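Long-range contacts in DNA polymerase III subunit beta (Caulobacter crescentus, PDB 5WCE), which probably forms a ring-shaped head-to-tail homodimer around DNA, tethering DNA polymerases and other proteins to it and making them processive: residues A[11-16]-A[91-96]; A[18-23]-A[60-65]; A[42-47]-A[66-71]; A[136-141]-A[192-197]. One frame throughout, in Å; residues are numbered along the deposited sequence.

Contact 1 (A[11-16]-A[91-96]); sequences TIERAA and GADVSL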
loop_
_atom_site.group_PDB
_atom_site.type_symbol
_atom_site.label_atom_id
_atom_site.label_comp_id
_atom_site.label_asym_id
_atom_site.label_seq_id
_atom_site.Cartn_x
_atom_site.Cartn_y
_atom_site.Cartn_z
ATOM N N THR A 11 -3.698 23.411 28.478
ATOM C CA THR A 11 -4.341 22.136 28.389
ATOM C C THR A 11 -5.262 22.168 27.170
ATOM O O THR A 11 -5.897 23.182 26.916
ATOM C CB THR A 11 -5.092 21.818 29.686
ATOM O OG1 THR A 11 -4.112 21.757 30.754
ATOM C CG2 THR A 11 -5.798 20.456 29.612
ATOM N N ILE A 12 -5.314 21.049 26.445
ATOM C CA ILE A 12 -6.109 20.912 25.238
ATOM C C ILE A 12 -6.639 19.496 25.118
ATOM O O ILE A 12 -5.949 18.519 25.487
ATOM C CB ILE A 12 -5.289 21.340 23.981
ATOM C CG1 ILE A 12 -6.130 21.260 22.722
ATOM C CG2 ILE A 12 -4.017 20.513 23.813
ATOM C CD1 ILE A 12 -5.467 21.883 21.533
ATOM N N GLU A 13 -7.867 19.370 24.608
ATOM C CA GLU A 13 -8.446 18.046 24.398
ATOM C C GLU A 13 -7.699 17.311 23.301
ATOM O O GLU A 13 -7.360 17.886 22.274
ATOM C CB GLU A 13 -9.952 18.126 24.092
ATOM C CG GLU A 13 -10.713 18.594 25.337
ATOM C CD GLU A 13 -12.227 18.714 25.131
ATOM O OE1 GLU A 13 -12.741 18.712 23.975
ATOM O OE2 GLU A 13 -12.905 18.835 26.175
ATOM N N ARG A 14 -7.464 16.018 23.533
ATOM C CA ARG A 14 -6.754 15.156 22.569
ATOM C C ARG A 14 -7.377 15.311 21.167
ATOM O O ARG A 14 -6.649 15.517 20.217
ATOM C CB ARG A 14 -6.752 13.689 23.021
ATOM C CG ARG A 14 -6.227 12.727 21.950
ATOM C CD ARG A 14 -6.411 11.278 22.358
ATOM N NE ARG A 14 -6.018 10.410 21.265
ATOM C CZ ARG A 14 -6.776 10.075 20.230
ATOM N NH1 ARG A 14 -8.022 10.506 20.107
ATOM N NH2 ARG A 14 -6.270 9.305 19.290
ATOM N N ALA A 15 -8.710 15.227 21.059
ATOM C CA ALA A 15 -9.346 15.257 19.749
ATOM C C ALA A 15 -9.063 16.575 19.035
ATOM O O ALA A 15 -8.742 16.573 17.849
ATOM C CB ALA A 15 -10.836 14.990 19.837
ATOM N N ALA A 16 -9.118 17.691 19.769
ATOM C CA ALA A 16 -8.797 19.001 19.180
ATOM C C ALA A 16 -7.354 19.143 18.749
ATOM O O ALA A 16 -7.025 19.724 17.689
ATOM C CB ALA A 16 -9.144 20.114 20.158
ATOM N N GLY A 91 -10.293 10.620 24.605
ATOM C CA GLY A 91 -10.796 11.474 25.654
ATOM C C GLY A 91 -9.793 12.077 26.597
ATOM O O GLY A 91 -10.185 12.840 27.472
ATOM N N ALA A 92 -8.500 11.811 26.421
ATOM C CA ALA A 92 -7.473 12.377 27.316
ATOM C C ALA A 92 -7.374 13.896 27.159
ATOM O O ALA A 92 -7.427 14.431 26.039
ATOM C CB ALA A 92 -6.114 11.768 27.008
ATOM N N ASP A 93 -7.229 14.586 28.277
ATOM C CA ASP A 93 -6.801 15.969 28.243
ATOM C C ASP A 93 -5.290 15.961 28.166
ATOM O O ASP A 93 -4.665 15.182 28.861
ATOM C CB ASP A 93 -7.236 16.710 29.527
ATOM C CG ASP A 93 -8.652 17.261 29.446
ATOM O OD1 ASP A 93 -9.294 17.273 28.347
ATOM O OD2 ASP A 93 -9.085 17.715 30.543
ATOM N N VAL A 94 -4.734 16.852 27.349
ATOM C CA VAL A 94 -3.303 16.925 27.106
ATOM C C VAL A 94 -2.692 18.230 27.611
ATOM O O VAL A 94 -3.088 19.305 27.199
ATOM C CB VAL A 94 -2.969 16.765 25.625
ATOM C CG1 VAL A 94 -1.457 16.694 25.449
ATOM C CG2 VAL A 94 -3.679 15.532 25.050
ATOM N N SER A 95 -1.713 18.117 28.498
ATOM C CA SER A 95 -1.004 19.266 29.020
ATOM C C SER A 95 0.273 19.498 28.180
ATOM O O SER A 95 1.020 18.547 27.899
ATOM C CB SER A 95 -0.683 19.030 30.508
ATOM O OG SER A 95 0.362 19.858 30.869
ATOM N N LEU A 96 0.465 20.731 27.731
ATOM C CA LEU A 96 1.678 21.171 27.069
ATOM C C LEU A 96 2.321 22.251 27.905
ATOM O O LEU A 96 1.677 23.259 28.270
ATOM C CB LEU A 96 1.420 21.672 25.618
ATOM C CG LEU A 96 0.705 20.727 24.658
ATOM C CD1 LEU A 96 0.553 21.347 23.283
ATOM C CD2 LEU A 96 1.402 19.391 24.491
HETATM O O HOH W 1 -9.646 11.835 22.140
#
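V94 lays CG2 against the start of the helix, 4.0 Å from CA of R14, while its CB faces CG2 of I12 at 4.3 Å. Placing CG1 anti to the backbone N (chi1 -174°) leaves CG2 on the N side, where it reaches the R14 backbone. I12 and V94 are a hydrogen-bonded antiparallel pair, I12 N to V94 O at 2.9 Å and V94 N to I12 O at 2.8 Å, and their buried side chains share the sheet face that packs on L17 of helix 14-25. In this five-stranded sheet of the clamp's N-terminal domain, strand 9-13 runs between strands 67-70 and 93-97. On the other face T11 crosses D93 at about a right angle, its CG2 4.0 Å from D93 CB. Next along, E13 and D93 lie side by side, and their like charges (E13 OE2 to D93 OD1, 4.5 Å) probably repel mildly on this exposed surface. E13 is the N-cap residue of helix 14-25, and just beyond it R14 N bonds A92 O at 3.0 Å, almost straight on to the carbonyl. R14 then stretches away to carry NH2 to the carbonyl of R86, while an in-plane water links its NH1 to G91 N.

Contact 2 (A[18-23]-A[60-65]); sequences LKALGH and IIDEGF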
loop_
_atom_site.group_PDB
_atom_site.type_symbol
_atom_site.label_atom_id
_atom_site.label_comp_id
_atom_site.label_asym_id
_atom_site.label_seq_id
_atom_site.Cartn_x
_atom_site.Cartn_y
_atom_site.Cartn_z
ATOM N N LEU A 18 -5.281 16.671 18.094
ATOM C CA LEU A 18 -5.061 15.730 17.006
ATOM C C LEU A 18 -5.556 16.247 15.690
ATOM O O LEU A 18 -4.866 16.096 14.691
ATOM C CB LEU A 18 -5.713 14.384 17.308
ATOM C CG LEU A 18 -5.474 13.203 16.390
ATOM C CD1 LEU A 18 -3.994 12.869 16.322
ATOM C CD2 LEU A 18 -6.238 12.004 16.929
ATOM N N LYS A 19 -6.719 16.894 15.705
ATOM C CA LYS A 19 -7.335 17.424 14.468
ATOM C C LYS A 19 -6.433 18.477 13.838
ATOM O O LYS A 19 -6.131 18.435 12.620
ATOM C CB LYS A 19 -8.734 17.947 14.767
ATOM C CG LYS A 19 -9.455 18.624 13.588
ATOM C CD LYS A 19 -10.900 18.957 13.946
ATOM C CE LYS A 19 -11.367 20.292 13.389
ATOM N NZ LYS A 19 -12.859 20.321 13.501
ATOM N N ALA A 20 -5.964 19.408 14.667
ATOM C CA ALA A 20 -5.020 20.437 14.210
ATOM C C ALA A 20 -3.676 19.927 13.721
ATOM O O ALA A 20 -3.163 20.351 12.649
ATOM C CB ALA A 20 -4.831 21.492 15.287
ATOM N N LEU A 21 -3.072 19.047 14.521
ATOM C CA LEU A 21 -1.822 18.425 14.164
ATOM C C LEU A 21 -1.929 17.671 12.831
ATOM O O LEU A 21 -1.052 17.819 11.963
ATOM C CB LEU A 21 -1.334 17.471 15.237
ATOM C CG LEU A 21 -0.811 18.102 16.535
ATOM C CD1 LEU A 21 -0.560 17.057 17.620
ATOM C CD2 LEU A 21 0.436 18.915 16.332
ATOM N N GLY A 22 -3.004 16.908 12.680
ATOM C CA GLY A 22 -3.257 16.135 11.471
ATOM C C GLY A 22 -3.391 17.036 10.252
ATOM O O GLY A 22 -2.868 16.741 9.215
ATOM N N HIS A 23 -4.086 18.146 10.389
ATOM C CA HIS A 23 -4.177 19.097 9.302
ATOM C C HIS A 23 -2.851 19.725 8.850
ATOM O O HIS A 23 -2.656 19.921 7.645
ATOM C CB HIS A 23 -5.098 20.247 9.669
ATOM C CG HIS A 23 -6.544 19.904 9.622
ATOM N ND1 HIS A 23 -7.495 20.609 10.328
ATOM C CD2 HIS A 23 -7.210 18.942 8.945
ATOM C CE1 HIS A 23 -8.682 20.069 10.115
ATOM N NE2 HIS A 23 -8.543 19.083 9.262
ATOM N N ILE A 60 0.847 25.687 6.064
ATOM C CA ILE A 60 -0.479 25.360 6.553
ATOM C C ILE A 60 -0.564 25.869 7.978
ATOM O O ILE A 60 0.395 25.634 8.759
ATOM C CB ILE A 60 -0.772 23.850 6.544
ATOM C CG1 ILE A 60 -0.508 23.219 5.161
ATOM C CG2 ILE A 60 -2.189 23.610 6.959
ATOM C CD1 ILE A 60 -0.754 21.705 5.068
ATOM N N ILE A 61 -1.672 26.531 8.295
ATOM C CA ILE A 61 -1.958 27.016 9.670
ATOM C C ILE A 61 -3.279 26.416 10.113
ATOM O O ILE A 61 -4.174 26.117 9.268
ATOM C CB ILE A 61 -1.965 28.566 9.761
ATOM C CG1 ILE A 61 -0.623 29.150 9.268
ATOM C CG2 ILE A 61 -2.163 29.080 11.190
ATOM C CD1 ILE A 61 -0.484 30.656 9.423
ATOM N N ASP A 62 -3.437 26.218 11.426
ATOM C CA ASP A 62 -4.685 25.764 11.970
ATOM C C ASP A 62 -4.779 26.214 13.406
ATOM O O ASP A 62 -3.794 26.746 13.974
ATOM C CB ASP A 62 -4.839 24.248 11.782
ATOM C CG ASP A 62 -6.316 23.736 11.905
ATOM O OD1 ASP A 62 -7.288 24.500 12.011
ATOM O OD2 ASP A 62 -6.493 22.514 11.967
ATOM N N GLU A 63 -5.976 26.171 13.957
ATOM C CA GLU A 63 -6.182 26.629 15.325
ATOM C C GLU A 63 -7.122 25.681 16.033
ATOM O O GLU A 63 -7.996 25.091 15.416
ATOM C CB GLU A 63 -6.671 28.076 15.393
ATOM C CG GLU A 63 -7.994 28.333 14.731
ATOM C CD GLU A 63 -8.600 29.710 15.019
ATOM O OE1 GLU A 63 -7.881 30.672 15.409
ATOM O OE2 GLU A 63 -9.843 29.795 14.916
ATOM N N GLY A 64 -6.894 25.499 17.320
ATOM C CA GLY A 64 -7.816 24.747 18.167
ATOM C C GLY A 64 -8.064 25.473 19.467
ATOM O O GLY A 64 -7.219 26.245 19.907
ATOM N N PHE A 65 -9.213 25.203 20.096
ATOM C CA PHE A 65 -9.511 25.770 21.421
ATOM C C PHE A 65 -8.643 25.081 22.457
ATOM O O PHE A 65 -8.403 23.862 22.343
ATOM C CB PHE A 65 -10.973 25.569 21.754
ATOM C CG PHE A 65 -11.897 26.339 20.851
ATOM C CD1 PHE A 65 -11.840 27.748 20.819
ATOM C CD2 PHE A 65 -12.789 25.670 20.041
ATOM C CE1 PHE A 65 -12.702 28.461 19.976
ATOM C CE2 PHE A 65 -13.640 26.385 19.184
ATOM C CZ PHE A 65 -13.577 27.770 19.163
#
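H23 and D62 form the tight heart of this contact: ND1 donates to OD2 at 2.7 Å, and the acceptor lies practically in the plane of the imidazole. Seen from the aspartate the approach is less regular, because ND1 comes from above the carboxylate, 42° out of its plane. The same OD2 sits 3.4 Å from CA of A20, one turn earlier, so a single oxygen is wedged against both residues. D62 gets there with CG anti to the backbone N (chi1 -161°), and its other oxygen, OD1, takes a weak bond from E63 N. Helix 14-25, one of the two helices of the N-terminal clamp domain, here covers strand 58-65 of the eight-stranded sheet; the axes of 18-23 and 60-65 run almost exactly antiparallel and approach to 7.9 Å. Over one face of the imidazole, K19 O stands 3.3 Å above the ring plane, offset toward the rim. A leucine in place of H23 would probably leave buried D62 OD2 without its N-H donor. I60 belongs to the packed part too, its CD1 3.7 Å from H23 O and its side chain also resting on V27. The loose, solvent side is that of exposed K19, whose NZ stays 6.9 Å from D62 OD2.

Contact 3 (A[42-47]-A[66-71]); sequences LSAEGD and AQIDVP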
loop_
_atom_site.group_PDB
_atom_site.type_symbol
_atom_site.label_atom_id
_atom_site.label_comp_id
_atom_site.label_asym_id
_atom_site.label_seq_id
_atom_site.Cartn_x
_atom_site.Cartn_y
_atom_site.Cartn_z
ATOM N N LEU A 42 4.008 26.322 17.479
ATOM C CA LEU A 42 2.891 26.287 18.402
ATOM C C LEU A 42 2.808 27.697 19.007
ATOM O O LEU A 42 3.787 28.197 19.538
ATOM C CB LEU A 42 3.105 25.243 19.488
ATOM C CG LEU A 42 3.185 23.792 19.008
ATOM C CD1 LEU A 42 3.560 22.908 20.200
ATOM C CD2 LEU A 42 1.870 23.308 18.449
ATOM N N SER A 43 1.657 28.333 18.885
ATOM C CA SER A 43 1.521 29.672 19.397
ATOM C C SER A 43 0.247 29.745 20.255
ATOM O O SER A 43 -0.871 29.637 19.736
ATOM C CB SER A 43 1.540 30.641 18.206
ATOM O OG SER A 43 1.296 31.956 18.685
ATOM N N ALA A 44 0.416 29.889 21.577
ATOM C CA ALA A 44 -0.711 29.898 22.501
ATOM C C ALA A 44 -1.031 31.325 22.958
ATOM O O ALA A 44 -0.145 32.027 23.452
ATOM C CB ALA A 44 -0.423 29.050 23.713
ATOM N N GLU A 45 -2.288 31.691 22.869
ATOM C CA GLU A 45 -2.721 33.038 23.221
ATOM C C GLU A 45 -4.235 33.037 23.337
ATOM O O GLU A 45 -4.907 32.453 22.521
ATOM C CB GLU A 45 -2.274 34.019 22.127
ATOM C CG GLU A 45 -2.309 35.475 22.545
ATOM C CD GLU A 45 -2.144 36.420 21.350
ATOM O OE1 GLU A 45 -1.690 35.978 20.265
ATOM O OE2 GLU A 45 -2.490 37.602 21.472
ATOM N N GLY A 46 -4.759 33.676 24.375
ATOM C CA GLY A 46 -6.207 33.784 24.585
ATOM C C GLY A 46 -6.822 32.445 24.940
ATOM O O GLY A 46 -6.566 31.886 26.010
ATOM N N ASP A 47 -7.642 31.952 24.033
ATOM C CA ASP A 47 -8.332 30.680 24.148
ATOM C C ASP A 47 -7.968 29.734 23.004
ATOM O O ASP A 47 -8.645 28.744 22.785
ATOM C CB ASP A 47 -9.824 30.928 24.104
ATOM C CG ASP A 47 -10.291 31.760 25.311
ATOM O OD1 ASP A 47 -9.989 31.404 26.455
ATOM O OD2 ASP A 47 -10.896 32.815 25.114
ATOM N N ALA A 66 -8.156 25.862 23.415
ATOM C CA ALA A 66 -7.340 25.341 24.504
ATOM C C ALA A 66 -7.486 26.243 25.718
ATOM O O ALA A 66 -7.805 27.438 25.586
ATOM C CB ALA A 66 -5.889 25.290 24.104
ATOM N N GLN A 67 -7.228 25.671 26.885
ATOM C CA GLN A 67 -7.146 26.442 28.103
ATOM C C GLN A 67 -5.692 26.892 28.329
ATOM O O GLN A 67 -4.794 26.060 28.664
ATOM C CB GLN A 67 -7.642 25.594 29.261
ATOM C CG GLN A 67 -7.780 26.388 30.536
ATOM C CD GLN A 67 -7.387 25.554 31.722
ATOM O OE1 GLN A 67 -8.257 24.995 32.409
ATOM N NE2 GLN A 67 -6.071 25.401 31.933
ATOM N N ILE A 68 -5.455 28.199 28.162
ATOM C CA ILE A 68 -4.119 28.759 28.143
ATOM C C ILE A 68 -3.840 29.381 29.512
ATOM O O ILE A 68 -4.473 30.360 29.888
ATOM C CB ILE A 68 -3.935 29.826 27.053
ATOM C CG1 ILE A 68 -4.368 29.329 25.624
ATOM C CG2 ILE A 68 -2.496 30.309 27.019
ATOM C CD1 ILE A 68 -3.760 28.049 25.213
ATOM N N ASP A 69 -2.902 28.811 30.258
ATOM C CA ASP A 69 -2.490 29.393 31.515
ATOM C C ASP A 69 -1.416 30.401 31.296
ATOM O O ASP A 69 -1.438 31.449 31.922
ATOM C CB ASP A 69 -1.980 28.334 32.455
ATOM C CG ASP A 69 -2.991 27.315 32.759
ATOM O OD1 ASP A 69 -4.188 27.627 32.914
ATOM O OD2 ASP A 69 -2.568 26.160 32.862
ATOM N N VAL A 70 -0.477 30.095 30.418
ATOM C CA VAL A 70 0.579 31.022 30.084
ATOM C C VAL A 70 0.749 31.051 28.573
ATOM O O VAL A 70 0.996 30.003 27.971
ATOM C CB VAL A 70 1.908 30.625 30.745
ATOM C CG1 VAL A 70 3.006 31.607 30.363
ATOM C CG2 VAL A 70 1.768 30.560 32.261
ATOM N N PRO A 71 0.588 32.221 27.952
ATOM C CA PRO A 71 0.766 32.296 26.514
ATOM C C PRO A 71 2.215 32.229 26.120
ATOM O O PRO A 71 3.116 32.526 26.930
ATOM C CB PRO A 71 0.204 33.687 26.154
ATOM C CG PRO A 71 0.407 34.507 27.408
ATOM C CD PRO A 71 0.404 33.562 28.579
HETATM O O HOH W 2 -7.654 30.114 27.862
HETATM O O HOH W 3 -5.532 32.868 28.492
#
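A corner between two sheets of the N-terminal domain brings these segments together: strand 67-70 edges the five-stranded sheet, the chain turns at D69, and it continues into strand 72-77, the neighbour of strand 39-45 in the eight-stranded sheet. D69 and V70 both face K9, a classic beta bulge at the bend. Inside the corner I68 points at A44. Its CG1, anti to the carbonyl carbon (chi1 -53°), is thereby set 3.4 Å from G46 O, and chi2 of -52° turns CD1 to A44 CB, 3.8 Å away. P71 closes the other end by setting its CB 3.2 Å from A44 O. An alanine in place of I68 would probably open a gap beside A44 and the G46 carbonyl, since CG1 and CD1 supply those touches. One direct backbone bond crosses the contact, A66 N to D47 O at 3.0 Å, with the donor well above the carbonyl plane. Otherwise water does the joining: G46 O accepts from two waters, at 2.8 Å from water 2 and 2.9 Å from water 3, which go on to I68 N and I68 O respectively. The two segments are therefore pinned at A66 and bridged by solvent at I68: G46 O, I68 N and I68 O find water partners in place of direct strand pairing, beside the apolar touch of I68 on A44.

Contact 4 (A[136-141]-A[192-197]); sequences IAVDTN and AEMPAP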
loop_
_atom_site.group_PDB
_atom_site.type_symbol
_atom_site.label_atom_id
_atom_site.label_comp_id
_atom_site.label_asym_id
_atom_site.label_seq_id
_atom_site.Cartn_x
_atom_site.Cartn_y
_atom_site.Cartn_z
ATOM N N ILE A 136 -12.462 35.471 -1.857
ATOM C CA ILE A 136 -13.434 35.073 -2.857
ATOM C C ILE A 136 -14.006 33.726 -2.404
ATOM O O ILE A 136 -13.298 32.734 -2.380
ATOM C CB ILE A 136 -12.737 34.902 -4.206
ATOM C CG1 ILE A 136 -12.128 36.228 -4.664
ATOM C CG2 ILE A 136 -13.702 34.347 -5.223
ATOM C CD1 ILE A 136 -11.066 36.105 -5.727
ATOM N N ALA A 137 -15.291 33.676 -2.068
ATOM C CA ALA A 137 -15.949 32.427 -1.654
ATOM C C ALA A 137 -16.222 31.564 -2.876
ATOM O O ALA A 137 -16.804 32.035 -3.854
ATOM C CB ALA A 137 -17.237 32.697 -0.912
ATOM N N VAL A 138 -15.703 30.336 -2.828
ATOM C CA VAL A 138 -15.870 29.351 -3.867
ATOM C C VAL A 138 -16.573 28.156 -3.298
ATOM O O VAL A 138 -16.131 27.571 -2.304
ATOM C CB VAL A 138 -14.525 28.911 -4.513
ATOM C CG1 VAL A 138 -14.785 28.027 -5.716
ATOM C CG2 VAL A 138 -13.701 30.143 -4.893
ATOM N N ASP A 139 -17.658 27.750 -3.950
ATOM C CA ASP A 139 -18.307 26.510 -3.554
ATOM C C ASP A 139 -17.316 25.335 -3.499
ATOM O O ASP A 139 -16.573 25.065 -4.466
ATOM C CB ASP A 139 -19.478 26.204 -4.513
ATOM C CG ASP A 139 -20.188 24.966 -4.122
ATOM O OD1 ASP A 139 -19.737 23.834 -4.419
ATOM O OD2 ASP A 139 -21.193 25.113 -3.446
ATOM N N THR A 140 -17.314 24.616 -2.391
ATOM C CA THR A 140 -16.302 23.619 -2.117
ATOM C C THR A 140 -16.351 22.443 -3.076
ATOM O O THR A 140 -15.319 21.941 -3.524
ATOM C CB THR A 140 -16.416 23.091 -0.660
ATOM O OG1 THR A 140 -16.218 24.175 0.274
ATOM C CG2 THR A 140 -15.399 22.035 -0.385
ATOM N N ASN A 141 -17.560 21.968 -3.325
ATOM C CA ASN A 141 -17.754 20.861 -4.277
ATOM C C ASN A 141 -17.326 21.255 -5.692
ATOM O O ASN A 141 -16.698 20.463 -6.367
ATOM C CB ASN A 141 -19.204 20.381 -4.235
ATOM C CG ASN A 141 -19.512 19.553 -2.969
ATOM O OD1 ASN A 141 -18.643 18.872 -2.373
ATOM N ND2 ASN A 141 -20.756 19.583 -2.592
ATOM N N ALA A 192 -10.970 22.010 -16.920
ATOM C CA ALA A 192 -12.262 22.021 -16.265
ATOM C C ALA A 192 -12.620 23.429 -15.866
ATOM O O ALA A 192 -11.739 24.241 -15.520
ATOM C CB ALA A 192 -12.279 21.096 -15.077
ATOM N N GLU A 193 -13.899 23.763 -15.955
ATOM C CA GLU A 193 -14.316 25.112 -15.645
ATOM C C GLU A 193 -15.697 25.150 -15.022
ATOM O O GLU A 193 -16.465 24.186 -15.093
ATOM C CB GLU A 193 -14.234 25.987 -16.886
ATOM C CG GLU A 193 -15.310 25.663 -17.932
ATOM C CD GLU A 193 -15.046 26.196 -19.304
ATOM O OE1 GLU A 193 -14.059 26.939 -19.469
ATOM O OE2 GLU A 193 -15.880 25.878 -20.213
ATOM N N MET A 194 -15.975 26.291 -14.388
ATOM C CA MET A 194 -17.252 26.573 -13.732
ATOM C C MET A 194 -17.601 28.031 -13.949
ATOM O O MET A 194 -16.719 28.814 -14.294
ATOM C CB MET A 194 -17.151 26.308 -12.237
ATOM C CG MET A 194 -16.105 27.219 -11.509
ATOM S SD MET A 194 -15.906 26.882 -9.748
ATOM C CE MET A 194 -17.453 27.618 -9.224
ATOM N N PRO A 195 -18.883 28.410 -13.747
ATOM C CA PRO A 195 -19.201 29.841 -13.749
ATOM C C PRO A 195 -18.366 30.550 -12.686
ATOM O O PRO A 195 -18.243 30.053 -11.572
ATOM C CB PRO A 195 -20.704 29.901 -13.411
ATOM C CG PRO A 195 -21.227 28.523 -13.705
ATOM C CD PRO A 195 -20.071 27.573 -13.508
ATOM N N ALA A 196 -17.798 31.703 -13.040
ATOM C CA ALA A 196 -16.885 32.396 -12.129
ATOM C C ALA A 196 -17.649 32.868 -10.904
ATOM O O ALA A 196 -18.636 33.586 -11.042
ATOM C CB ALA A 196 -16.201 33.557 -12.829
ATOM N N PRO A 197 -17.217 32.448 -9.694
ATOM C CA PRO A 197 -17.817 32.991 -8.472
ATOM C C PRO A 197 -17.763 34.504 -8.438
ATOM O O PRO A 197 -16.905 35.130 -9.099
ATOM C CB PRO A 197 -16.950 32.426 -7.337
ATOM C CG PRO A 197 -16.228 31.289 -7.925
ATOM C CD PRO A 197 -16.105 31.534 -9.407
#
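With CG1 anti to the backbone N (chi1 -172°), V138 straddles CG of P197 with both methyls, CG2 at 4.1 Å from it, and CG1 also lies 4.3 Å from SD of M194. M194 answers with CG set between its own backbone N and carbonyl carbon (chi1 62°) and a second torsion that is extended, which carries the sulfur out to the valine. Within the central clamp domain the contact joins two eight-stranded sheets, each shared with a neighbouring domain. Strand 136-139 is an outermost strand of one, and strand 188-195 belongs to the other, where it is followed by the loop that holds P197. No hydrogen bond passes between the two segments; the sheets meet here through apolar groups. L179 from strand 176-184 touches both M194 and P197, and L146 of helix 140-148 packs on M194 as well, placing V138 and M194 in the buried layer between sheets and helix. Beyond V138 the strand gives way to that helix, with D139 at the N-cap accepting the E142 amide on OD1. Towards the other end, I136 CG2 stands 4.3 Å from P197 CB, and this same CB is 3.5 Å from the carbonyl oxygen of A137.

How the contacts relate
Contacts 1, 2 and 3 cluster in the N-terminal domain, their centres 13 to 14 Å apart, and each touches the other two. Contacts 1 and 2 share helix 14-25; contacts 1 and 3 meet in the five-stranded sheet, where strands 9-13 and 67-70 are neighbours. Along the chain contacts 2 and 3 are nested within the loop closed by contact 1 and cross each other. Contact 4 follows in the central domain, its centre 25 Å from that of contact 2. Strands 58-65 and 136-139 nevertheless belong to one eight-stranded sheet that runs across both domains, joining consecutive parts of the arc that each subunit contributes to the clamp ring.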